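Local atomic coordinates of Exo-beta-1,4-mannosidase (Rhizomucor miehei, PDB entry 4LYP), a protein that probably hydrolyses beta-1,4-linked mannosides from their non-reducing ends, as an extracellular fungal beta-mannosidase of glycoside hydrolase family 5, and also has transglycosylation activity. Residues D286-H291 and K331-E336; G130-L135 and R215-N220. All coordinates share one frame; numbering follows the deposited sequence.

The two contacts hold different parts of the TIM barrel, their centres 26 Å apart. Interaction 1 joins two neighbouring parallel strands of the barrel wall and is almost wholly buried; main-chain hydrogen bonds do most of the work, with a histidine-carboxylate pair at one end, close to bound guanidine. Interaction 2 lies nearer the surface and is only partly buried. There, helix 125-140 of the outer layer meets the loop that leads from helix 197-213 into strand 230-234, and the chemistry passes to side chains: one aspartate collects an arginine and a threonine, while a valine methyl covers a tyrosine ring. The two contacts do not touch.

Interaction 1: D286-H291 and K331-E336; sequences DYTTCH and KPIVME
His-291 and Glu-336 meet toward the C-terminal ends of two adjacent parallel strands of the TIM barrel. NE2 of His-291 donates an almost straight bond (174°) to OE2 of Glu-336 at 2.6 Å. The oxygen lies in the imidazole plane and accepts through its anti lone pair, with ring and carboxylate turned 44° apart. CG2 of Thr-289 packs against the same carboxylate, 3.5 Å from OE1 of Glu-336.

Earlier along the strands the two run in parallel register, Thr-288 beside Ile-333 and Thr-289 beside Val-334. Thr-288 O accepts from N of Val-334 at 3.0 Å, and Val-334 O accepts from N of Cys-290 at 3.1 Å. Near the N-terminal ends of the strands Pro-332 O is gripped twice by one residue: Thr-288 N reaches it at 2.8 Å, and Thr-288 OG1 comes from the opposite face of the carbonyl plane at 2.9 Å. The hydroxyl can do so because chi1 of 74° sets OG1 between the backbone N and the carbonyl carbon.

Helix 308-329 lies in the connection, making the two strands and the helix a beta-alpha-beta crossover unit, and this helix covers the face bearing Thr-288, Cys-290, Ile-333 and Met-335. On that face the sulfur of Cys-290 rests on the CB of Met-335.

Further out, ND1 of His-291 bonds to Glu-238, which lines the guanidine pocket, so the histidine ties Glu-336 to that site, consistent with a place beside the active centre. Gln-234 bonds to OE1 of Glu-336, and Ser-232 holds the hydroxyl of Tyr-287. One water bridges the two side chains, lying 2.7 Å from OH of Tyr-287 and donating to OE1 of Glu-336 at 2.8 Å.

Interaction 2: G130-L135 and R215-N220; sequences GLDYLL and RRNTVN
The ring of Tyr-133 carries the CG2 methyl of Val-219 squarely over one face, 3.4 Å from the ring centroid and only 7° off the normal, a textbook CH-pi contact. Arg-78 makes a cation-pi contact with the same ring. The guanidinium of Arg-215 is met at its edge by the carboxylate of Asp-132, the two planes 36° apart, and Phe-128 makes a cation-pi contact with this guanidinium. It is a side-on salt bridge: NE gives its hydrogen to OD1 of Asp-132 at 3.1 Å on the syn lone pair, while NH2 reaches OD2 of Asp-132 at 2.9 Å from above the carboxylate plane. A bend at chi2 (66°) in the arginine chain helps bring this edge round to the helix.

OD2 of Asp-132 also accepts from the hydroxyl and the backbone N of Thr-218. OG1 comes in on the anti side at 2.7 Å, and the backbone N descends steeply onto the carboxylate plane at 2.9 Å from OD2. Asn-217 works with both ends of its amide: ND2 donates to the main-chain O of Asp-132 at 3.1 Å, and OD1 closes an Asx turn by accepting from the backbone N of Val-219 at 2.8 Å. A second bond, from N of Asn-220 above the carbonyl plane, extends it to an Asx motif. The turn probably helps to set the loop that carries Val-219 to the ring.

Outside the contact, Tyr-224 bonds OD1 of Asp-132 and Glu-125 pairs with NH1 of Arg-215. Helix 125-140 and the loop are thus held together largely through one buried carboxylate; so many donors, a guanidinium among them, would probably keep Asp-132 ionised.

Interaction 1: D286-H291 and K331-E336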
ATOM      1  N   ASP A 286      14.186   6.056   5.105  1.00  8.10           N
ATOM      2  CA  ASP A 286      15.202   5.024   5.044  1.00  8.51           C
ATOM      3  C   ASP A 286      15.291   4.300   3.746  1.00  8.06           C
ATOM      4  O   ASP A 286      16.332   3.754   3.387  1.00  9.40           O
ATOM      5  CB  ASP A 286      14.925   3.999   6.181  1.00  9.33           C
ATOM      6  CG  ASP A 286      15.154   4.602   7.530  1.00  9.75           C
ATOM      7  OD1 ASP A 286      16.321   4.950   7.841  1.00 11.96           O
ATOM      8  OD2 ASP A 286      14.171   4.728   8.301  1.00  9.31           O
ATOM      9  N   TYR A 287      14.172   4.221   3.001  1.00  7.92           N
ATOM     10  CA  TYR A 287      14.164   3.518   1.751  1.00  7.99           C
ATOM     11  C   TYR A 287      13.206   4.183   0.803  1.00  8.15           C
ATOM     12  O   TYR A 287      12.490   5.105   1.237  1.00  8.61           O
ATOM     13  CB  TYR A 287      13.901   1.987   1.856  1.00  8.97           C
ATOM     14  CG  TYR A 287      12.490   1.672   2.309  1.00  7.22           C
ATOM     15  CD1 TYR A 287      12.135   1.613   3.656  1.00  7.70           C
ATOM     16  CD2 TYR A 287      11.509   1.342   1.352  1.00  7.33           C
ATOM     17  CE1 TYR A 287      10.838   1.225   4.078  1.00  7.52           C
ATOM     18  CE2 TYR A 287      10.216   0.951   1.725  1.00  7.12           C
ATOM     19  CZ  TYR A 287       9.905   0.910   3.074  1.00  7.23           C
ATOM     20  OH  TYR A 287       8.633   0.529   3.494  1.00  8.29           O
ATOM     21  N   THR A 288      13.224   3.758  -0.459  1.00  7.81           N
ATOM     22  CA  THR A 288      12.427   4.418  -1.523  1.00  7.46           C
ATOM     23  C   THR A 288      11.370   3.473  -2.059  1.00  7.25           C
ATOM     24  O   THR A 288      11.530   2.246  -1.949  1.00  7.20           O
ATOM     25  CB  THR A 288      13.329   4.992  -2.611  1.00  8.19           C
ATOM     26  OG1 THR A 288      13.852   3.920  -3.427  1.00  8.77           O
ATOM     27  CG2 THR A 288      14.524   5.761  -2.001  1.00  9.43           C
ATOM     28  N   THR A 289      10.336   4.023  -2.662  1.00  7.76           N
ATOM     29  CA  THR A 289       9.260   3.232  -3.228  1.00  6.89           C
ATOM     30  C   THR A 289       8.920   3.762  -4.582  1.00  7.35           C
ATOM     31  O   THR A 289       9.189   4.902  -4.917  1.00  8.30           O
ATOM     32  CB  THR A 289       8.011   3.168  -2.377  1.00  8.13           C
ATOM     33  OG1 THR A 289       7.390   4.462  -2.273  1.00  8.91           O
ATOM     34  CG2 THR A 289       8.263   2.619  -1.011  1.00  8.80           C
ATOM     35  N   CYS A 290       8.232   2.892  -5.373  1.00  7.28           N
ATOM     36  CA  CYS A 290       7.547   3.306  -6.573  1.00  6.48           C
ATOM     37  C   CYS A 290       6.261   2.530  -6.700  1.00  6.57           C
ATOM     38  O   CYS A 290       6.112   1.420  -6.123  1.00  7.34           O
ATOM     39  CB  CYS A 290       8.510   3.152  -7.796  1.00  8.31           C
ATOM     40  SG  CYS A 290       9.072   1.489  -8.132  1.00  9.35           S
ATOM     41  N   HIS A 291       5.299   3.145  -7.405  1.00  6.81           N
ATOM     42  CA  HIS A 291       4.002   2.526  -7.701  1.00  6.59           C
ATOM     43  C   HIS A 291       3.849   2.658  -9.189  1.00  6.55           C
ATOM     44  O   HIS A 291       3.950   3.762  -9.748  1.00  9.65           O
ATOM     45  CB  HIS A 291       2.855   3.318  -7.087  1.00  7.34           C
ATOM     46  CG  HIS A 291       2.825   3.423  -5.582  1.00  6.61           C
ATOM     47  ND1 HIS A 291       1.796   4.002  -4.907  1.00  6.44           N
ATOM     48  CD2 HIS A 291       3.724   3.025  -4.642  1.00  7.08           C
ATOM     49  CE1 HIS A 291       2.051   3.974  -3.595  1.00  7.64           C
ATOM     50  NE2 HIS A 291       3.201   3.398  -3.406  1.00  6.73           N
ATOM     51  N   LYS A 331      19.973   4.110  -1.408  1.00 10.23           N
ATOM     52  CA  LYS A 331      18.929   3.567  -0.531  1.00  9.08           C
ATOM     53  C   LYS A 331      18.239   2.444  -1.295  1.00  8.47           C
ATOM     54  O   LYS A 331      18.143   2.465  -2.523  1.00  9.51           O
ATOM     55  CB  LYS A 331      17.921   4.649  -0.153  1.00  9.91           C
ATOM     56  CG  LYS A 331      18.530   5.719   0.763  1.00  9.87           C
ATOM     57  CD  LYS A 331      17.555   6.781   1.167  1.00  9.87           C
ATOM     58  CE  LYS A 331      18.204   7.699   2.183  1.00 12.07           C
ATOM     59  NZ  LYS A 331      17.417   8.861   2.562  1.00 12.67           N
ATOM     60  N   PRO A 332      17.637   1.493  -0.574  1.00  8.58           N
ATOM     61  CA  PRO A 332      16.851   0.426  -1.281  1.00  8.61           C
ATOM     62  C   PRO A 332      15.642   0.956  -1.960  1.00  8.05           C
ATOM     63  O   PRO A 332      15.128   2.040  -1.633  1.00  8.66           O
ATOM     64  CB  PRO A 332      16.469  -0.520  -0.119  1.00 10.38           C
ATOM     65  CG  PRO A 332      17.446  -0.250   0.963  1.00 10.10           C
ATOM     66  CD  PRO A 332      17.732   1.224   0.868  1.00 10.03           C
ATOM     67  N   ILE A 333      15.073   0.136  -2.848  1.00  8.39           N
ATOM     68  CA  ILE A 333      13.785   0.485  -3.498  1.00  8.01           C
ATOM     69  C   ILE A 333      12.904  -0.728  -3.528  1.00  7.82           C
ATOM     70  O   ILE A 333      13.334  -1.879  -3.723  1.00  7.77           O
ATOM     71  CB  ILE A 333      14.018   1.038  -4.929  1.00  8.36           C
ATOM     72  CG1 ILE A 333      12.684   1.484  -5.511  1.00  9.08           C
ATOM     73  CG2 ILE A 333      14.799   0.069  -5.829  1.00  9.92           C
ATOM     74  CD1 ILE A 333      12.836   2.384  -6.721  1.00 11.06           C
ATOM     75  N   VAL A 334      11.609  -0.480  -3.265  1.00  7.80           N
ATOM     76  CA  VAL A 334      10.559  -1.498  -3.357  1.00  7.02           C
ATOM     77  C   VAL A 334       9.479  -0.946  -4.314  1.00  7.31           C
ATOM     78  O   VAL A 334       9.023   0.181  -4.178  1.00  7.84           O
ATOM     79  CB  VAL A 334       9.937  -1.734  -1.979  1.00  8.14           C
ATOM     80  CG1 VAL A 334       8.794  -2.776  -2.062  1.00  8.21           C
ATOM     81  CG2 VAL A 334      10.969  -2.198  -0.945  1.00 10.03           C
ATOM     82  N   MET A 335       9.040  -1.794  -5.283  1.00  7.23           N
ATOM     83  CA  MET A 335       7.857  -1.429  -6.096  1.00  6.81           C
ATOM     84  C   MET A 335       6.633  -1.894  -5.302  1.00  6.32           C
ATOM     85  O   MET A 335       6.134  -3.049  -5.444  1.00  6.90           O
ATOM     86  CB  MET A 335       7.877  -2.048  -7.489  1.00  8.12           C
ATOM     87  CG  MET A 335       6.641  -1.647  -8.253  1.00  8.95           C
ATOM     88  SD  MET A 335       6.747  -1.905 -10.060  1.00  9.67           S
ATOM     89  CE  MET A 335       6.895  -3.652 -10.154  1.00 11.24           C
ATOM     90  N   GLU A 336       6.179  -1.019  -4.407  1.00  6.57           N
ATOM     91  CA  GLU A 336       5.224  -1.405  -3.368  1.00  6.72           C
ATOM     92  C   GLU A 336       3.769  -1.367  -3.892  1.00  5.13           C
ATOM     93  O   GLU A 336       2.874  -1.705  -3.116  1.00  6.08           O
ATOM     94  CB  GLU A 336       5.368  -0.557  -2.103  1.00  7.32           C
ATOM     95  CG  GLU A 336       4.852   0.828  -2.291  1.00  7.02           C
ATOM     96  CD  GLU A 336       4.861   1.687  -1.043  1.00  7.13           C
ATOM     97  OE1 GLU A 336       5.293   1.175   0.022  1.00  7.14           O
ATOM     98  OE2 GLU A 336       4.422   2.855  -1.143  1.00  8.00           O
TER
HETATM   99  O   HOH W   1       7.284  -0.351   1.281  1.00  8.16           O

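Interaction 2: G130-L135 and R215-N220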
ATOM      1  N   GLY A 130      -9.234  -4.698  14.982  1.00  8.02           N
ATOM      2  CA  GLY A 130      -8.938  -5.431  13.758  1.00  8.39           C
ATOM      3  C   GLY A 130      -7.484  -5.286  13.354  1.00  7.26           C
ATOM      4  O   GLY A 130      -6.877  -6.222  12.835  1.00  8.60           O
ATOM      5  N   LEU A 131      -6.927  -4.078  13.520  1.00  7.29           N
ATOM      6  CA  LEU A 131      -5.493  -3.890  13.215  1.00  7.68           C
ATOM      7  C   LEU A 131      -4.623  -4.706  14.187  1.00  6.75           C
ATOM      8  O   LEU A 131      -3.616  -5.331  13.768  1.00  8.21           O
ATOM      9  CB  LEU A 131      -5.154  -2.370  13.279  1.00  7.63           C
ATOM     10  CG  LEU A 131      -3.727  -1.972  12.872  1.00  7.59           C
ATOM     11  CD1 LEU A 131      -3.352  -2.452  11.473  1.00  9.46           C
ATOM     12  CD2 LEU A 131      -3.635  -0.477  12.957  1.00  8.33           C
ATOM     13  N   ASP A 132      -5.011  -4.831  15.471  1.00  7.56           N
ATOM     14  CA  ASP A 132      -4.272  -5.664  16.391  1.00  7.83           C
ATOM     15  C   ASP A 132      -4.280  -7.111  15.907  1.00  7.78           C
ATOM     16  O   ASP A 132      -3.262  -7.777  15.930  1.00  7.91           O
ATOM     17  CB  ASP A 132      -4.968  -5.668  17.799  1.00  8.47           C
ATOM     18  CG  ASP A 132      -4.892  -4.365  18.544  1.00  8.63           C
ATOM     19  OD1 ASP A 132      -4.100  -3.456  18.209  1.00  8.82           O
ATOM     20  OD2 ASP A 132      -5.661  -4.258  19.535  1.00  9.54           O
ATOM     21  N   TYR A 133      -5.437  -7.632  15.492  1.00  7.69           N
ATOM     22  CA  TYR A 133      -5.527  -8.999  15.013  1.00  7.86           C
ATOM     23  C   TYR A 133      -4.760  -9.194  13.704  1.00  7.94           C
ATOM     24  O   TYR A 133      -4.115 -10.228  13.517  1.00  8.47           O
ATOM     25  CB  TYR A 133      -6.986  -9.451  14.803  1.00  8.58           C
ATOM     26  CG  TYR A 133      -7.645  -9.962  16.041  1.00  8.85           C
ATOM     27  CD1 TYR A 133      -7.413 -11.229  16.465  1.00 10.60           C
ATOM     28  CD2 TYR A 133      -8.443  -9.114  16.832  1.00  9.01           C
ATOM     29  CE1 TYR A 133      -8.022 -11.713  17.646  1.00 11.26           C
ATOM     30  CE2 TYR A 133      -9.044  -9.571  17.998  1.00 10.23           C
ATOM     31  CZ  TYR A 133      -8.816 -10.853  18.412  1.00 10.20           C
ATOM     32  OH  TYR A 133      -9.404 -11.343  19.542  1.00 13.36           O
ATOM     33  N   LEU A 134      -4.807  -8.208  12.809  1.00  7.66           N
ATOM     34  CA  LEU A 134      -4.000  -8.282  11.593  1.00  7.96           C
ATOM     35  C   LEU A 134      -2.534  -8.486  11.905  1.00  7.32           C
ATOM     36  O   LEU A 134      -1.886  -9.404  11.399  1.00  7.94           O
ATOM     37  CB  LEU A 134      -4.264  -7.020  10.763  1.00  7.55           C
ATOM     38  CG  LEU A 134      -3.341  -6.886   9.508  1.00  8.16           C
ATOM     39  CD1 LEU A 134      -3.582  -8.024   8.537  1.00 10.08           C
ATOM     40  CD2 LEU A 134      -3.647  -5.554   8.872  1.00  8.14           C
ATOM     41  N   LEU A 135      -2.016  -7.668  12.824  1.00  7.50           N
ATOM     42  CA  LEU A 135      -0.613  -7.721  13.141  1.00  8.45           C
ATOM     43  C   LEU A 135      -0.256  -8.992  13.898  1.00  7.92           C
ATOM     44  O   LEU A 135       0.833  -9.529  13.710  1.00  8.81           O
ATOM     45  CB  LEU A 135      -0.183  -6.486  13.937  1.00  8.62           C
ATOM     46  CG  LEU A 135      -0.133  -5.199  13.098  1.00  8.28           C
ATOM     47  CD1 LEU A 135       0.033  -3.947  13.960  1.00 11.17           C
ATOM     48  CD2 LEU A 135       1.010  -5.269  12.080  1.00 11.16           C
ATOM     49  N   ARG A 215      -0.009   2.315  20.263  1.00  9.19           N
ATOM     50  CA  ARG A 215      -1.101   1.352  20.510  1.00  8.68           C
ATOM     51  C   ARG A 215      -0.522   0.111  21.204  1.00  9.12           C
ATOM     52  O   ARG A 215       0.479  -0.442  20.744  1.00  9.39           O
ATOM     53  CB  ARG A 215      -1.670   0.961  19.110  1.00  9.21           C
ATOM     54  CG  ARG A 215      -2.720  -0.209  19.174  1.00  8.44           C
ATOM     55  CD  ARG A 215      -4.002   0.202  19.917  1.00  9.37           C
ATOM     56  NE  ARG A 215      -4.957  -0.898  19.785  1.00  8.48           N
ATOM     57  CZ  ARG A 215      -6.249  -0.769  20.107  1.00  7.88           C
ATOM     58  NH1 ARG A 215      -6.734   0.408  20.570  1.00  9.68           N
ATOM     59  NH2 ARG A 215      -7.069  -1.784  19.908  1.00  9.31           N
ATOM     60  N   ARG A 216      -1.207  -0.331  22.257  1.00  9.00           N
ATOM     61  CA  ARG A 216      -0.937  -1.643  22.799  1.00  9.90           C
ATOM     62  C   ARG A 216      -1.781  -2.641  22.061  1.00  9.94           C
ATOM     63  O   ARG A 216      -3.041  -2.578  22.059  1.00 10.55           O
ATOM     64  CB  ARG A 216      -1.230  -1.652  24.324  1.00 11.54           C
ATOM     65  CG  ARG A 216      -0.937  -3.018  24.928  1.00 15.98           C
ATOM     66  CD  ARG A 216      -1.254  -2.945  26.416  1.00 19.29           C
ATOM     67  NE  ARG A 216      -1.181  -4.323  26.961  1.00 27.65           N
ATOM     68  CZ  ARG A 216      -2.127  -5.302  26.892  1.00 23.26           C
ATOM     69  NH1 ARG A 216      -3.364  -5.103  26.360  1.00 25.80           N
ATOM     70  NH2 ARG A 216      -1.798  -6.510  27.362  1.00 33.64           N
ATOM     71  N   ASN A 217      -1.148  -3.615  21.448  1.00  9.09           N
ATOM     72  CA  ASN A 217      -1.874  -4.690  20.750  1.00  8.38           C
ATOM     73  C   ASN A 217      -2.685  -5.445  21.769  1.00  9.02           C
ATOM     74  O   ASN A 217      -2.101  -6.060  22.695  1.00 10.30           O
ATOM     75  CB  ASN A 217      -0.843  -5.580  20.042  1.00  8.78           C
ATOM     76  CG  ASN A 217      -1.500  -6.569  19.117  1.00  8.53           C
ATOM     77  OD1 ASN A 217      -2.373  -7.327  19.568  1.00  9.56           O
ATOM     78  ND2 ASN A 217      -1.121  -6.568  17.837  1.00  8.55           N
ATOM     79  N   THR A 218      -4.008  -5.458  21.658  1.00  8.74           N
ATOM     80  CA  THR A 218      -4.831  -6.081  22.682  1.00 10.02           C
ATOM     81  C   THR A 218      -4.739  -7.611  22.652  1.00 10.04           C
ATOM     82  O   THR A 218      -5.165  -8.273  23.608  1.00 11.93           O
ATOM     83  CB  THR A 218      -6.319  -5.662  22.501  1.00 10.85           C
ATOM     84  OG1 THR A 218      -6.784  -6.062  21.200  1.00 10.69           O
ATOM     85  CG2 THR A 218      -6.542  -4.182  22.738  1.00 11.69           C
ATOM     86  N   VAL A 219      -4.255  -8.162  21.532  1.00 10.37           N
ATOM     87  CA  VAL A 219      -4.218  -9.593  21.342  1.00 10.33           C
ATOM     88  C   VAL A 219      -2.905 -10.175  21.938  1.00  9.72           C
ATOM     89  O   VAL A 219      -2.904 -11.156  22.643  1.00 13.14           O
ATOM     90  CB  VAL A 219      -4.376  -9.909  19.855  1.00 10.43           C
ATOM     91  CG1 VAL A 219      -4.232 -11.445  19.603  1.00 12.90           C
ATOM     92  CG2 VAL A 219      -5.723  -9.388  19.349  1.00 12.17           C
ATOM     93  N   ASN A 220      -1.755  -9.539  21.595  1.00  9.98           N
ATOM     94  CA  ASN A 220      -0.465 -10.054  21.995  1.00 10.54           C
ATOM     95  C   ASN A 220       0.319  -9.177  22.945  1.00 10.49           C
ATOM     96  O   ASN A 220       1.394  -9.570  23.369  1.00 12.11           O
ATOM     97  CB  ASN A 220       0.367 -10.463  20.769  1.00 10.52           C
ATOM     98  CG  ASN A 220       0.740  -9.294  19.885  1.00 10.25           C
ATOM     99  OD1 ASN A 220       1.028  -8.189  20.339  1.00 10.24           O
ATOM    100  ND2 ASN A 220       0.768  -9.569  18.609  1.00 10.61           N
TER
HETATM  101  O   HOH W   2       2.320  -8.541  16.182  1.00 10.40           O